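Local coordinates for protein beta-phosphoglucomutase (Clostridium difficile, PDB 4GIB) that probably interconverts beta-D-glucose 1-phosphate and beta-D-glucose 6-phosphate as a magnesium-dependent phosphomutase of the HAD-like superfamily, at residues L183-P187 with Q188-G192; A198-D201 with A202-S205. All coordinates share one frame; numbering follows the deposited sequence.

Interaction 1 of 2, residues L183-P187 with Q188-G192; sequences LNVNP and QNCIG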
loop_
_atom_site.group_PDB
_atom_site.type_symbol
_atom_site.label_atom_id
_atom_site.label_comp_id
_atom_site.label_asym_id
_atom_site.label_seq_id
_atom_site.Cartn_x
_atom_site.Cartn_y
_atom_site.Cartn_z
ATOM N N LEU A 183 0.311 15.368 6.452
ATOM C CA LEU A 183 0.091 16.433 5.495
ATOM C C LEU A 183 -0.705 17.576 6.111
ATOM O O LEU A 183 -0.769 18.647 5.530
ATOM C CB LEU A 183 -0.708 15.889 4.310
ATOM C CG LEU A 183 -0.032 14.791 3.491
ATOM C CD1 LEU A 183 -1.035 14.108 2.569
ATOM C CD2 LEU A 183 1.119 15.376 2.711
ATOM N N ASN A 184 -1.305 17.334 7.283
ATOM C CA ASN A 184 -2.152 18.301 7.976
ATOM C C ASN A 184 -3.339 18.665 7.085
ATOM O O ASN A 184 -3.513 19.830 6.730
ATOM C CB ASN A 184 -1.382 19.569 8.410
ATOM C CG ASN A 184 -2.296 20.616 9.121
ATOM O OD1 ASN A 184 -2.172 21.823 8.894
ATOM N ND2 ASN A 184 -3.231 20.141 9.938
ATOM N N VAL A 185 -4.134 17.650 6.724
ATOM C CA VAL A 185 -5.324 17.831 5.895
ATOM C C VAL A 185 -6.511 17.057 6.461
ATOM O O VAL A 185 -6.350 16.139 7.259
ATOM C CB VAL A 185 -5.107 17.367 4.411
ATOM C CG1 VAL A 185 -4.095 18.260 3.707
ATOM C CG2 VAL A 185 -4.702 15.907 4.349
ATOM N N ASN A 186 -7.708 17.441 6.042
ATOM C CA ASN A 186 -8.919 16.764 6.475
ATOM C C ASN A 186 -9.127 15.497 5.632
ATOM O O ASN A 186 -9.174 15.566 4.393
ATOM C CB ASN A 186 -10.117 17.692 6.343
ATOM C CG ASN A 186 -11.399 17.077 6.881
ATOM O OD1 ASN A 186 -11.435 15.907 7.259
ATOM N ND2 ASN A 186 -12.468 17.869 6.901
ATOM N N PRO A 187 -9.240 14.338 6.296
ATOM C CA PRO A 187 -9.459 13.077 5.604
ATOM C C PRO A 187 -10.679 13.104 4.678
ATOM O O PRO A 187 -10.665 12.470 3.608
ATOM C CB PRO A 187 -9.687 12.081 6.745
ATOM C CG PRO A 187 -9.070 12.671 7.915
ATOM C CD PRO A 187 -9.114 14.151 7.754
ATOM N N GLN A 188 -11.718 13.834 5.074
ATOM C CA GLN A 188 -12.937 13.949 4.252
ATOM C C GLN A 188 -12.662 14.578 2.879
ATOM O O GLN A 188 -13.461 14.441 1.953
ATOM C CB GLN A 188 -14.020 14.733 4.997
ATOM C CG GLN A 188 -14.527 14.001 6.247
ATOM C CD GLN A 188 -15.604 14.763 6.990
ATOM O OE1 GLN A 188 -15.873 15.932 6.701
ATOM N NE2 GLN A 188 -16.223 14.108 7.964
ATOM N N ASN A 189 -11.522 15.251 2.749
ATOM C CA ASN A 189 -11.146 15.884 1.490
ATOM C C ASN A 189 -9.984 15.165 0.821
ATOM O O ASN A 189 -9.360 15.701 -0.098
ATOM C CB ASN A 189 -10.807 17.346 1.744
ATOM C CG ASN A 189 -11.988 18.122 2.304
ATOM O OD1 ASN A 189 -11.854 18.862 3.279
ATOM N ND2 ASN A 189 -13.164 17.913 1.716
ATOM N N CYS A 190 -9.712 13.943 1.281
ATOM C CA CYS A 190 -8.627 13.137 0.754
ATOM C C CYS A 190 -9.133 12.025 -0.138
ATOM O O CYS A 190 -10.247 11.566 0.019
ATOM C CB CYS A 190 -7.823 12.504 1.898
ATOM S SG CYS A 190 -6.933 13.669 2.886
ATOM N N ILE A 191 -8.291 11.616 -1.084
ATOM C CA ILE A 191 -8.583 10.522 -2.004
ATOM C C ILE A 191 -7.532 9.486 -1.649
ATOM O O ILE A 191 -6.340 9.817 -1.597
ATOM C CB ILE A 191 -8.323 10.870 -3.508
ATOM C CG1 ILE A 191 -8.985 12.175 -3.960
ATOM C CG2 ILE A 191 -8.762 9.699 -4.406
ATOM C CD1 ILE A 191 -10.376 12.047 -4.525
ATOM N N GLY A 192 -7.955 8.254 -1.397
ATOM C CA GLY A 192 -7.029 7.160 -1.104
ATOM C C GLY A 192 -7.076 6.168 -2.271
ATOM O O GLY A 192 -8.179 5.744 -2.680
#

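Interaction 2 of 2, residues A198-D201 with A202-S205; sequences AGID and AINS. With NA (sodium ion), chain C.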
loop_
_atom_site.group_PDB
_atom_site.type_symbol
_atom_site.label_atom_id
_atom_site.label_comp_id
_atom_site.label_asym_id
_atom_site.label_seq_id
_atom_site.Cartn_x
_atom_site.Cartn_y
_atom_site.Cartn_z
ATOM N N ALA A 198 -8.416 -4.915 1.676
ATOM C CA ALA A 198 -8.105 -4.482 3.038
ATOM C C ALA A 198 -7.780 -2.987 3.051
ATOM O O ALA A 198 -8.180 -2.254 3.953
ATOM C CB ALA A 198 -6.938 -5.291 3.614
ATOM N N GLY A 199 -7.051 -2.553 2.034
ATOM C CA GLY A 199 -6.660 -1.168 1.899
ATOM C C GLY A 199 -7.850 -0.279 1.634
ATOM O O GLY A 199 -7.934 0.830 2.184
ATOM N N ILE A 200 -8.759 -0.752 0.781
ATOM C CA ILE A 200 -9.990 -0.035 0.485
ATOM C C ILE A 200 -10.784 0.120 1.762
ATOM O O ILE A 200 -11.324 1.189 1.995
ATOM C CB ILE A 200 -10.886 -0.751 -0.574
ATOM C CG1 ILE A 200 -10.231 -0.738 -1.951
ATOM C CG2 ILE A 200 -12.256 -0.054 -0.702
ATOM C CD1 ILE A 200 -9.964 0.643 -2.479
ATOM N N ASP A 201 -10.863 -0.935 2.596
ATOM C CA ASP A 201 -11.606 -0.832 3.862
ATOM C C ASP A 201 -10.951 0.205 4.781
ATOM O O ASP A 201 -11.649 0.969 5.444
ATOM C CB ASP A 201 -11.755 -2.195 4.574
ATOM C CG ASP A 201 -12.775 -3.141 3.881
ATOM O OD1 ASP A 201 -13.461 -2.729 2.919
ATOM O OD2 ASP A 201 -12.886 -4.308 4.306
ATOM N N ALA A 202 -9.615 0.235 4.807
ATOM C CA ALA A 202 -8.864 1.196 5.610
ATOM C C ALA A 202 -9.159 2.648 5.167
ATOM O O ALA A 202 -9.370 3.546 6.005
ATOM C CB ALA A 202 -7.349 0.891 5.530
ATOM N N ILE A 203 -9.160 2.863 3.852
ATOM C CA ILE A 203 -9.471 4.169 3.267
ATOM C C ILE A 203 -10.891 4.616 3.661
ATOM O O ILE A 203 -11.072 5.712 4.186
ATOM C CB ILE A 203 -9.332 4.166 1.704
ATOM C CG1 ILE A 203 -7.889 3.904 1.282
ATOM C CG2 ILE A 203 -9.738 5.516 1.114
ATOM C CD1 ILE A 203 -7.732 3.597 -0.236
ATOM N N ASN A 204 -11.897 3.784 3.416
ATOM C CA ASN A 204 -13.281 4.158 3.812
ATOM C C ASN A 204 -13.374 4.350 5.332
ATOM O O ASN A 204 -14.073 5.233 5.819
ATOM C CB ASN A 204 -14.308 3.120 3.348
ATOM C CG ASN A 204 -14.427 3.035 1.823
ATOM O OD1 ASN A 204 -14.231 4.027 1.116
ATOM N ND2 ASN A 204 -14.784 1.847 1.318
ATOM N N SER A 205 -12.657 3.533 6.086
ATOM C CA SER A 205 -12.701 3.666 7.540
ATOM C C SER A 205 -12.055 4.964 8.002
ATOM O O SER A 205 -12.423 5.469 9.023
ATOM C CB SER A 205 -12.120 2.446 8.220
ATOM O OG SER A 205 -13.033 1.363 8.088
HETATM NA NA NA C . -15.316 6.365 1.375
HETATM O O HOH W 1 -15.021 -0.287 3.056
HETATM O O HOH W 2 -15.689 6.351 3.724
HETATM O O HOH W 3 -17.244 5.207 1.966
#

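Interaction 1 of 2, residues L183-P187 with Q188-G192
Asn-186 and Gln-188 close an Asx turn at the start of a short 3-10 turn, which carries the chain from the end of helix 174-183 into strand 190-194 of the Rossmann-like HAD core. The evidence is the bond from Gln-188 N to Asn-186 OD1, 3.0 Å with an N-H...O angle of 158°; the donor stands well above the plane of the side-chain carbonyl instead of on a lone pair. The torsion of Asn-186 accounts for this reach: its CG lies opposite the backbone N and beside the carbonyl carbon (chi1 -176°), which sends the amide forward over the turn. OD1 also rests against Gln-188 CB at 3.6 Å, where the two side-chain amides are inclined by only 30°.

Two overlapping i to i+3 backbone bonds complete the bend. Asn-189 N donates to Asn-186 O at 2.9 Å, and Cys-190 N donates to Pro-187 O, also at 2.9 Å. Pro-187, having no N-H of its own, fits the first corner of the turn with helical backbone angles.

Glu-27, just ahead of strand 28-31, accepts a hydrogen bond from Asn-186 N through its carboxylate and pairs by backbone with Asn-189, while Arg-248 NH2 binds Gln-188 O. Cys-190 begins its strand beside Phe-209 and turns its side chain back toward the incoming loop. Cys-190 SG, set beside its own backbone N, packs against Val-185 CG2 at 3.5 Å.

Interaction 2 of 2, residues A198-D201 with A202-S205
Asp-201 O receives the backbone N-H of Ser-205 at 2.8 Å, and Ser-205 OG lies 3.0 Å from the same oxygen, a second possible bond whose proton is not settled. The backbone bond is the last of the four successive i to i+4 bonds that join residues 198-201 to 202-205 in helix 197-205; the preceding one, from Asn-204 N to Ile-200 O, is almost straight at 177°.

Asn-204 carries the polar side of the contact. With CG opposite its carbonyl carbon (chi1 -66°), its amide runs alongside Ile-200, ND2 coming within 3.8 Å of Ile-200 CG2. Its OD1 binds a sodium ion at 2.6 Å and accepts a hydrogen bond from Ser-210 OG. Met-208 O, Asn-223 OD1 and two waters complete the observed ligands, and one of those waters donates to Asn-204 O. At the other end of the amide, ND2 donates to Lys-221 O and to a third water, which in turn donates a hydrogen bond to Asp-201 OD1.

On the buried side, Ile-203 CG1 meets Gly-199 O at 3.2 Å, while Ala-202 and Ile-203 rest on Phe-176.

Partners at both ends therefore fix the rotation of the Asn-204 amide, and the cation probably polarises it, strengthening ND2 as a donor.

Overall arrangement
Interaction 1 precedes interaction 2 along the chain, and both belong to one parallel-sheet core: residues 183-192 lead into strand 190-194, while residues 198-205 form helix 197-205, the crossover of the beta-alpha-beta unit that ends in strand 209-213. Their centres are about 14 Å apart, yet they touch where Gly-192 O meets Ile-203 CD1 at 3.3 Å. Between them the chain passes Glu-194 and Asp-195, which bind a second sodium ion with Asp-32 and Asp-34, the predicted magnesium site. Interaction 1 thus sits at the strand's entry, away from that site, whereas Gly-199 of interaction 2 comes, at the nearest atoms, to about 3 Å from the side chain of Glu-194.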